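Glyoxalase-related enzyme (PDB 3BQX) is of unknown function but is a glyoxalase-related member of the VOC superfamily, whose paired βαβββ modules commonly build metal-dependent active sites. Local coordinates at residues I9-G14 with V113-G118; P36-Y41 with A49-Q54; A72-V77 with I120-F125. One frame throughout, in Å; residues are numbered along the deposited sequence.

Interaction 1: I9-G14 with V113-G118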
loop_
_atom_site.group_PDB
_atom_site.type_symbol
_atom_site.label_atom_id
_atom_site.label_comp_id
_atom_site.label_asym_id
_atom_site.label_seq_id
_atom_site.Cartn_x
_atom_site.Cartn_y
_atom_site.Cartn_z
ATOM N N ILE A 9 4.163 -0.586 -3.747
ATOM C CA ILE A 9 3.782 -0.849 -2.363
ATOM C C ILE A 9 4.816 -1.899 -1.985
ATOM O O ILE A 9 4.853 -2.973 -2.582
ATOM C CB ILE A 9 2.399 -1.520 -2.197
ATOM C CG1 ILE A 9 1.293 -0.591 -2.682
ATOM C CG2 ILE A 9 2.187 -1.912 -0.724
ATOM C CD1 ILE A 9 -0.092 -1.221 -2.621
ATOM N N THR A 10 5.679 -1.594 -1.029
ATOM C CA THR A 10 6.690 -2.562 -0.630
ATOM C C THR A 10 6.404 -3.081 0.761
ATOM O O THR A 10 6.274 -2.308 1.708
ATOM C CB THR A 10 8.096 -1.942 -0.635
ATOM O OG1 THR A 10 8.430 -1.540 -1.966
ATOM C CG2 THR A 10 9.136 -2.947 -0.161
ATOM N N LEU A 11 6.294 -4.397 0.874
ATOM C CA LEU A 11 6.051 -5.033 2.163
ATOM C C LEU A 11 7.323 -5.731 2.591
ATOM O O LEU A 11 7.923 -6.456 1.800
ATOM C CB LEU A 11 4.934 -6.069 2.058
ATOM C CG LEU A 11 3.595 -5.536 1.543
ATOM C CD1 LEU A 11 2.596 -6.680 1.409
ATOM C CD2 LEU A 11 3.078 -4.464 2.504
ATOM N N GLY A 12 7.735 -5.516 3.839
ATOM C CA GLY A 12 8.923 -6.177 4.352
ATOM C C GLY A 12 8.525 -7.573 4.791
ATOM O O GLY A 12 7.536 -7.741 5.505
ATOM N N ILE A 13 9.287 -8.579 4.368
ATOM C CA ILE A 13 8.983 -9.967 4.706
ATOM C C ILE A 13 10.190 -10.709 5.275
ATOM O O ILE A 13 11.320 -10.249 5.160
ATOM C CB ILE A 13 8.465 -10.722 3.464
ATOM C CG1 ILE A 13 9.546 -10.738 2.380
ATOM C CG2 ILE A 13 7.189 -10.045 2.943
ATOM C CD1 ILE A 13 9.285 -11.740 1.265
ATOM N N GLY A 14 9.938 -11.865 5.879
ATOM C CA GLY A 14 11.025 -12.634 6.459
ATOM C C GLY A 14 11.481 -13.816 5.628
ATOM O O GLY A 14 12.649 -14.203 5.689
ATOM N N VAL A 113 -7.671 -11.215 6.412
ATOM C CA VAL A 113 -6.709 -12.306 6.483
ATOM C C VAL A 113 -5.332 -11.682 6.360
ATOM O O VAL A 113 -5.101 -10.867 5.465
ATOM C CB VAL A 113 -6.900 -13.319 5.326
ATOM C CG1 VAL A 113 -5.817 -14.388 5.388
ATOM C CG2 VAL A 113 -8.278 -13.958 5.407
ATOM N N ALA A 114 -4.419 -12.046 7.247
ATOM C CA ALA A 114 -3.078 -11.490 7.183
ATOM C C ALA A 114 -2.138 -12.439 6.462
ATOM O O ALA A 114 -2.308 -13.661 6.521
ATOM C CB ALA A 114 -2.560 -11.208 8.576
ATOM N N ASP A 115 -1.150 -11.885 5.765
ATOM C CA ASP A 115 -0.198 -12.733 5.072
ATOM C C ASP A 115 0.758 -13.334 6.109
ATOM O O ASP A 115 0.663 -13.016 7.294
ATOM C CB ASP A 115 0.504 -11.953 3.926
ATOM C CG ASP A 115 1.625 -11.028 4.381
ATOM O OD1 ASP A 115 1.955 -10.930 5.577
ATOM O OD2 ASP A 115 2.197 -10.378 3.476
ATOM N N PRO A 116 1.667 -14.228 5.690
ATOM C CA PRO A 116 2.606 -14.859 6.628
ATOM C C PRO A 116 3.411 -13.933 7.525
ATOM O O PRO A 116 3.853 -14.335 8.603
ATOM C CB PRO A 116 3.514 -15.676 5.713
ATOM C CG PRO A 116 2.622 -16.042 4.592
ATOM C CD PRO A 116 1.867 -14.751 4.327
ATOM N N ASP A 117 3.614 -12.701 7.076
ATOM C CA ASP A 117 4.393 -11.737 7.832
ATOM C C ASP A 117 3.539 -10.787 8.656
ATOM O O ASP A 117 4.056 -9.861 9.278
ATOM C CB ASP A 117 5.299 -10.962 6.874
ATOM C CG ASP A 117 6.326 -11.858 6.207
ATOM O OD1 ASP A 117 7.374 -12.122 6.833
ATOM O OD2 ASP A 117 6.079 -12.315 5.070
ATOM N N GLY A 118 2.231 -11.020 8.657
ATOM C CA GLY A 118 1.332 -10.188 9.435
ATOM C C GLY A 118 0.669 -9.036 8.706
ATOM O O GLY A 118 -0.157 -8.337 9.291
#
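Asp117, at the corner of a beta turn, reaches over to the end of strand 8-13 and takes a hydrogen bond from the backbone of Gly14; the contact is a local side-chain-to-backbone tie between the two four-stranded sheets of the chain, not a strand pairing. Gly14 N lies 2.7 Å from Asp117 OD1 with 146° at the hydrogen, and the donor comes from above the carboxylate plane, 39° out of it. The other oxygen, Asp117 OD2, rests against the aliphatic flank of Ile13, 3.3 Å from CB and equally close to the branch methyl CG2. With chi1 near -64°, Asp117 CG stands beside its own backbone N, opposite the carbonyl carbon, and this sends the carboxylate across to the strand.

The turn that presents Asp117 is of type I, running from Asp115 to Gly118 and closed by Gly118 N to Asp115 O at 2.9 Å. A second bond, from Asp117 N to Asp115 OD1 at 2.9 Å, makes an Asx turn within it. The two sheets belong to the two βαβββ modules expected of a VOC protein, and this turn links strands 109-114 and 120-125 of the second module. Asp115 has further partners: OD1 also accepts from His119 N, and OD2 is hydrogen-bonded to Tyr23 OH in helix 16-26. In a loose van der Waals approach, the methyl Leu11 CD1 comes to 4.3 Å from Asp115 OD2. On the strand side, Gly12 O is hydrogen-bonded to His119 NE2, while Ile9, Thr10 and Leu11 pair antiparallel with a strand of the second subunit.

Interaction 2: P36-Y41 with A49-Q54; sequences PEIIFY and ATWLVQ
Strands 38-41 and 49-52 run almost exactly antiparallel, their axes 4.8 Å apart at closest approach, with Ile39 and Thr50 as a hydrogen-bonded pair flanked by the non-hydrogen-bonded pairs Ile38-Trp51 and Phe40-Ala49. Thr50 N to Ile39 O (3.0 Å) lies in the carbonyl plane; the return bond from Ile39 N to Thr50 O is more bent. Beyond the Ile38-Trp51 pair, Leu52 N donates a hydrogen bond to Glu37 O.

On one face Ile38 CD1 sits over the indole of Trp51, 3.7 Å from the centroid of the five-membered ring and 15° off its normal, a CH-pi contact. Having CG1 anti to the backbone N (chi1 -163°), beside the carbonyl carbon, carries CD1 over that ring, the two side chains crossing at a slant. The indole edge is used too: Trp51 NE1 donates to Glu37 OE2 at 3.0 Å, almost straight at 171°, in the ring plane and on the anti side of the carboxylate, somewhat out of the carboxylate's own plane. Farther along this face Ala49 CB meets the edge of the Phe40 ring, 3.3 Å from CD1. The same phenyl packs edge-to-face on Trp129 of the second subunit.

The other face carries Ile39 and Thr50. Thr50 OG1 lies 3.4 Å from Ile39 CB, and water 1 joins it (2.8 Å from Thr50 OG1) to Tyr41 OH (2.7 Å), approaching the phenol in its ring plane. Helix 16-26 covers this side through Leu16, Ser19 and Ala20. Together the two segments form the body of a beta hairpin, consistent with two of the consecutive antiparallel strands that follow the helix in a βαβββ module of the VOC fold.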
loop_
_atom_site.group_PDB
_atom_site.type_symbol
_atom_site.label_atom_id
_atom_site.label_comp_id
_atom_site.label_asym_id
_atom_site.label_seq_id
_atom_site.Cartn_x
_atom_site.Cartn_y
_atom_site.Cartn_z
ATOM N N PRO A 36 16.747 -13.744 -5.059
ATOM C CA PRO A 36 16.803 -14.160 -3.653
ATOM C C PRO A 36 16.357 -13.188 -2.560
ATOM O O PRO A 36 16.150 -13.605 -1.420
ATOM C CB PRO A 36 18.260 -14.583 -3.483
ATOM C CG PRO A 36 18.591 -15.135 -4.832
ATOM C CD PRO A 36 17.998 -14.096 -5.757
ATOM N N GLU A 37 16.199 -11.907 -2.884
ATOM C CA GLU A 37 15.788 -10.955 -1.856
ATOM C C GLU A 37 14.486 -10.200 -2.097
ATOM O O GLU A 37 13.944 -9.604 -1.167
ATOM C CB GLU A 37 16.906 -9.938 -1.593
ATOM C CG GLU A 37 17.118 -8.922 -2.699
ATOM C CD GLU A 37 18.224 -7.930 -2.377
ATOM O OE1 GLU A 37 19.391 -8.365 -2.270
ATOM O OE2 GLU A 37 17.928 -6.722 -2.224
ATOM N N ILE A 38 13.969 -10.219 -3.319
ATOM C CA ILE A 38 12.748 -9.472 -3.595
ATOM C C ILE A 38 11.890 -10.097 -4.686
ATOM O O ILE A 38 12.394 -10.798 -5.568
ATOM C CB ILE A 38 13.109 -8.014 -4.002
ATOM C CG1 ILE A 38 11.892 -7.093 -3.902
ATOM C CG2 ILE A 38 13.671 -7.991 -5.415
ATOM C CD1 ILE A 38 12.260 -5.597 -3.984
ATOM N N ILE A 39 10.588 -9.849 -4.608
ATOM C CA ILE A 39 9.643 -10.319 -5.609
ATOM C C ILE A 39 8.741 -9.149 -5.982
ATOM O O ILE A 39 8.282 -8.413 -5.105
ATOM C CB ILE A 39 8.759 -11.474 -5.088
ATOM C CG1 ILE A 39 9.633 -12.689 -4.767
ATOM C CG2 ILE A 39 7.703 -11.830 -6.129
ATOM C CD1 ILE A 39 8.875 -13.856 -4.167
ATOM N N PHE A 40 8.519 -8.964 -7.280
ATOM C CA PHE A 40 7.641 -7.905 -7.770
ATOM C C PHE A 40 6.454 -8.523 -8.493
ATOM O O PHE A 40 6.618 -9.468 -9.274
ATOM C CB PHE A 40 8.336 -6.992 -8.792
ATOM C CG PHE A 40 9.425 -6.120 -8.226
ATOM C CD1 PHE A 40 9.232 -5.389 -7.065
ATOM C CD2 PHE A 40 10.631 -5.986 -8.902
ATOM C CE1 PHE A 40 10.227 -4.533 -6.583
ATOM C CE2 PHE A 40 11.630 -5.133 -8.426
ATOM C CZ PHE A 40 11.423 -4.407 -7.266
ATOM N N TYR A 41 5.265 -7.988 -8.234
ATOM C CA TYR A 41 4.046 -8.433 -8.902
ATOM C C TYR A 41 3.467 -7.201 -9.594
ATOM O O TYR A 41 3.366 -6.138 -8.981
ATOM C CB TYR A 41 3.007 -8.943 -7.894
ATOM C CG TYR A 41 3.443 -10.109 -7.030
ATOM C CD1 TYR A 41 3.227 -11.427 -7.434
ATOM C CD2 TYR A 41 4.066 -9.891 -5.806
ATOM C CE1 TYR A 41 3.621 -12.499 -6.632
ATOM C CE2 TYR A 41 4.466 -10.950 -5.001
ATOM C CZ TYR A 41 4.240 -12.251 -5.420
ATOM O OH TYR A 41 4.660 -13.292 -4.628
ATOM N N ALA A 49 5.697 -5.124 -4.115
ATOM C CA ALA A 49 6.983 -5.751 -3.867
ATOM C C ALA A 49 7.024 -6.351 -2.478
ATOM O O ALA A 49 6.490 -5.769 -1.535
ATOM C CB ALA A 49 8.098 -4.726 -4.002
ATOM N N THR A 50 7.628 -7.532 -2.365
ATOM C CA THR A 50 7.822 -8.188 -1.069
ATOM C C THR A 50 9.342 -8.340 -0.987
ATOM O O THR A 50 9.943 -9.133 -1.709
ATOM C CB THR A 50 7.105 -9.553 -0.992
ATOM O OG1 THR A 50 7.572 -10.416 -2.037
ATOM C CG2 THR A 50 5.611 -9.361 -1.132
ATOM N N TRP A 51 9.946 -7.538 -0.115
ATOM C CA TRP A 51 11.393 -7.451 0.056
ATOM C C TRP A 51 11.811 -7.931 1.442
ATOM O O TRP A 51 11.161 -7.592 2.425
ATOM C CB TRP A 51 11.764 -5.976 -0.106
ATOM C CG TRP A 51 13.160 -5.652 -0.473
ATOM C CD1 TRP A 51 14.148 -6.520 -0.845
ATOM C CD2 TRP A 51 13.708 -4.336 -0.606
ATOM N NE1 TRP A 51 15.276 -5.819 -1.211
ATOM C CE2 TRP A 51 15.031 -4.478 -1.073
ATOM C CE3 TRP A 51 13.203 -3.047 -0.379
ATOM C CZ2 TRP A 51 15.860 -3.381 -1.320
ATOM C CZ3 TRP A 51 14.030 -1.955 -0.626
ATOM C CH2 TRP A 51 15.343 -2.131 -1.094
ATOM N N LEU A 52 12.889 -8.713 1.529
ATOM C CA LEU A 52 13.354 -9.165 2.839
ATOM C C LEU A 52 13.560 -7.922 3.701
ATOM O O LEU A 52 14.177 -6.956 3.260
ATOM C CB LEU A 52 14.673 -9.934 2.714
ATOM C CG LEU A 52 14.562 -11.309 2.053
ATOM C CD1 LEU A 52 15.942 -11.936 1.941
ATOM C CD2 LEU A 52 13.633 -12.196 2.872
ATOM N N VAL A 53 13.047 -7.959 4.928
ATOM C CA VAL A 53 13.134 -6.820 5.839
ATOM C C VAL A 53 14.529 -6.230 6.016
ATOM O O VAL A 53 14.682 -5.011 6.045
ATOM C CB VAL A 53 12.582 -7.176 7.233
ATOM C CG1 VAL A 53 12.478 -5.917 8.086
ATOM C CG2 VAL A 53 11.231 -7.839 7.103
ATOM N N GLN A 54 15.550 -7.076 6.136
ATOM C CA GLN A 54 16.910 -6.574 6.319
ATOM C C GLN A 54 17.290 -5.621 5.191
ATOM O O GLN A 54 17.901 -4.579 5.421
ATOM C CB GLN A 54 17.936 -7.717 6.346
ATOM C CG GLN A 54 17.567 -8.942 7.158
ATOM C CD GLN A 54 16.836 -9.986 6.329
ATOM O OE1 GLN A 54 15.628 -9.899 6.128
ATOM N NE2 GLN A 54 17.579 -10.973 5.829
HETATM O O HOH W 1 5.893 -12.689 -2.255
#

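Interaction 3: A72-V77 with I120-F125; sequences ALAHNV and IWEIAF
Trp121 lies against Leu73 where strands 72-76 and 120-125 run side by side, a parallel pairing between the first and last strands of the second βαβββ module in a VOC-type fold. The axes come within 4.5 Å and diverge by 26°.

Five backbone hydrogen bonds alternate along the pair: Leu73 N to Ile120 O, Glu122 N to Leu73 O, His75 N to Glu122 O, Ala124 N to His75 O and Val77 N to Ala124 O. The shortest, Glu122 N to Leu73 O, is 2.7 Å, and every angle at the hydrogen is at least 163°. Leu73, His75 and Val77 therefore use their own N-H groups toward 120-125, while Leu73 and His75 also give their carbonyls.

Apolar contacts divide between the faces. On the one bearing Leu73, His75, Trp121 and Ile123, the leucine lies over the indole: Leu73 CB is 3.8 Å from the centroid of the six-membered ring of Trp121 and 11° off its normal, and CD1 adds a contact at CZ2. Trp121 CG stands beside the backbone N, turning the indole across toward the neighbouring strand. Farther on, Ile123 CD1 meets His75 CB at 4.0 Å, and helix 83-92 packs on these two residues through Leu86, Met87 and Leu90. On the opposite face the alanines Ala72 and Ala74 meet longer side chains: Ala72 CB touches Ile120 CG2.

Beside that apolar pair, the carboxylate of the extended Glu122 makes a van der Waals contact, OE1 lying 3.5 Å from Ala74 CB. Polar side-chain ends look elsewhere: Trp121 NE1 is hydrogen-bonded to Tyr23 OH, and His75 NE2 to Leu3 O of the second subunit. Separately, the backbone N-H of Asn76 is bonded to Gln5 OE1 of that subunit. At the far end, Val77 O lies in the plane of the Phe125 ring at its edge, 3.7 Å from CD1.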
loop_
_atom_site.group_PDB
_atom_site.type_symbol
_atom_site.label_atom_id
_atom_site.label_comp_id
_atom_site.label_asym_id
_atom_site.label_seq_id
_atom_site.Cartn_x
_atom_site.Cartn_y
_atom_site.Cartn_z
ATOM N N ALA A 72 -3.790 -1.662 6.172
ATOM C CA ALA A 72 -4.489 -2.801 5.604
ATOM C C ALA A 72 -4.630 -2.579 4.108
ATOM O O ALA A 72 -4.900 -1.463 3.666
ATOM C CB ALA A 72 -5.863 -2.948 6.236
ATOM N N LEU A 73 -4.422 -3.636 3.332
ATOM C CA LEU A 73 -4.574 -3.568 1.880
ATOM C C LEU A 73 -5.857 -4.306 1.535
ATOM O O LEU A 73 -6.078 -5.415 2.003
ATOM C CB LEU A 73 -3.401 -4.250 1.175
ATOM C CG LEU A 73 -2.030 -3.659 1.497
ATOM C CD1 LEU A 73 -0.963 -4.445 0.773
ATOM C CD2 LEU A 73 -1.988 -2.192 1.089
ATOM N N ALA A 74 -6.704 -3.712 0.705
ATOM C CA ALA A 74 -7.954 -4.361 0.345
ATOM C C ALA A 74 -7.939 -4.861 -1.088
ATOM O O ALA A 74 -7.349 -4.231 -1.969
ATOM C CB ALA A 74 -9.118 -3.391 0.543
ATOM N N HIS A 75 -8.566 -6.016 -1.297
ATOM C CA HIS A 75 -8.723 -6.613 -2.617
ATOM C C HIS A 75 -10.235 -6.719 -2.767
ATOM O O HIS A 75 -10.891 -7.380 -1.962
ATOM C CB HIS A 75 -8.096 -8.011 -2.690
ATOM C CG HIS A 75 -8.313 -8.696 -4.005
ATOM N ND1 HIS A 75 -9.343 -9.585 -4.233
ATOM C CD2 HIS A 75 -7.656 -8.577 -5.183
ATOM C CE1 HIS A 75 -9.311 -9.983 -5.492
ATOM N NE2 HIS A 75 -8.296 -9.384 -6.091
ATOM N N ASN A 76 -10.789 -6.045 -3.769
ATOM C CA ASN A 76 -12.231 -6.055 -4.005
ATOM C C ASN A 76 -12.639 -7.049 -5.088
ATOM O O ASN A 76 -12.056 -7.081 -6.171
ATOM C CB ASN A 76 -12.703 -4.647 -4.377
ATOM C CG ASN A 76 -12.753 -3.712 -3.182
ATOM O OD1 ASN A 76 -12.136 -3.975 -2.144
ATOM N ND2 ASN A 76 -13.483 -2.609 -3.324
ATOM N N VAL A 77 -13.656 -7.849 -4.786
ATOM C CA VAL A 77 -14.145 -8.868 -5.714
ATOM C C VAL A 77 -15.401 -8.425 -6.454
ATOM O O VAL A 77 -16.078 -7.487 -6.035
ATOM C CB VAL A 77 -14.417 -10.189 -4.964
ATOM C CG1 VAL A 77 -13.136 -10.654 -4.281
ATOM C CG2 VAL A 77 -15.521 -9.989 -3.938
ATOM N N ILE A 120 -1.930 -7.134 6.914
ATOM C CA ILE A 120 -3.368 -7.310 6.820
ATOM C C ILE A 120 -4.014 -7.071 5.463
ATOM O O ILE A 120 -3.809 -6.030 4.827
ATOM C CB ILE A 120 -4.082 -6.401 7.845
ATOM C CG1 ILE A 120 -3.581 -6.729 9.257
ATOM C CG2 ILE A 120 -5.583 -6.575 7.743
ATOM C CD1 ILE A 120 -4.092 -5.776 10.324
ATOM N N TRP A 121 -4.803 -8.047 5.027
ATOM C CA TRP A 121 -5.528 -7.939 3.776
ATOM C C TRP A 121 -7.018 -7.985 4.037
ATOM O O TRP A 121 -7.502 -8.824 4.803
ATOM C CB TRP A 121 -5.188 -9.092 2.826
ATOM C CG TRP A 121 -3.917 -8.915 2.091
ATOM C CD1 TRP A 121 -2.676 -9.306 2.493
ATOM C CD2 TRP A 121 -3.745 -8.251 0.834
ATOM N NE1 TRP A 121 -1.731 -8.925 1.564
ATOM C CE2 TRP A 121 -2.366 -8.279 0.536
ATOM C CE3 TRP A 121 -4.625 -7.639 -0.071
ATOM C CZ2 TRP A 121 -1.840 -7.713 -0.629
ATOM C CZ3 TRP A 121 -4.094 -7.073 -1.235
ATOM C CH2 TRP A 121 -2.719 -7.118 -1.498
ATOM N N GLU A 122 -7.753 -7.071 3.420
ATOM C CA GLU A 122 -9.197 -7.078 3.528
ATOM C C GLU A 122 -9.696 -7.657 2.212
ATOM O O GLU A 122 -9.245 -7.241 1.146
ATOM C CB GLU A 122 -9.766 -5.665 3.685
ATOM C CG GLU A 122 -11.296 -5.635 3.575
ATOM C CD GLU A 122 -11.869 -4.243 3.692
ATOM O OE1 GLU A 122 -11.120 -3.274 3.452
ATOM O OE2 GLU A 122 -13.076 -4.117 4.004
ATOM N N ILE A 123 -10.582 -8.647 2.280
ATOM C CA ILE A 123 -11.168 -9.213 1.076
ATOM C C ILE A 123 -12.583 -8.675 1.154
ATOM O O ILE A 123 -13.322 -8.984 2.089
ATOM C CB ILE A 123 -11.167 -10.751 1.086
ATOM C CG1 ILE A 123 -9.732 -11.265 1.260
ATOM C CG2 ILE A 123 -11.770 -11.273 -0.206
ATOM C CD1 ILE A 123 -8.742 -10.736 0.233
ATOM N N ALA A 124 -12.961 -7.864 0.179
ATOM C CA ALA A 124 -14.264 -7.232 0.229
ATOM C C ALA A 124 -15.063 -7.185 -1.050
ATOM O O ALA A 124 -14.518 -7.192 -2.153
ATOM C CB ALA A 124 -14.098 -5.802 0.753
ATOM N N PHE A 125 -16.378 -7.137 -0.869
ATOM C CA PHE A 125 -17.316 -6.988 -1.965
ATOM C C PHE A 125 -17.988 -5.647 -1.679
ATOM O O PHE A 125 -18.713 -5.514 -0.696
ATOM C CB PHE A 125 -18.370 -8.097 -1.971
ATOM C CG PHE A 125 -19.511 -7.832 -2.916
ATOM C CD1 PHE A 125 -19.281 -7.688 -4.281
ATOM C CD2 PHE A 125 -20.809 -7.690 -2.437
ATOM C CE1 PHE A 125 -20.329 -7.402 -5.158
ATOM C CE2 PHE A 125 -21.864 -7.404 -3.304
ATOM C CZ PHE A 125 -21.625 -7.260 -4.665
#

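In the fold
Interactions 1 and 2 share the sheet of strands 8-13, 47-52, 38-42 and 33-34, with centres 10 Å apart; Ile9 O and Leu11 N probably bond to the backbone of Ala49. Interaction 3 belongs to the other sheet, reached by interaction 1 through strand 109-114, where Val113 O probably bonds to Trp121 N; these centres are 14 Å apart. Interactions 2 and 3 are remote, about 8 Å between nearest atoms. Along the chain, 36-41 with 49-54 is nested inside the loop closed by interaction 1, whereas interactions 1 and 3 alternate. Interaction 1 thus bridges the two βαβββ halves, and both sheets run on into the second subunit through the outer strands 8-13 and 71-76.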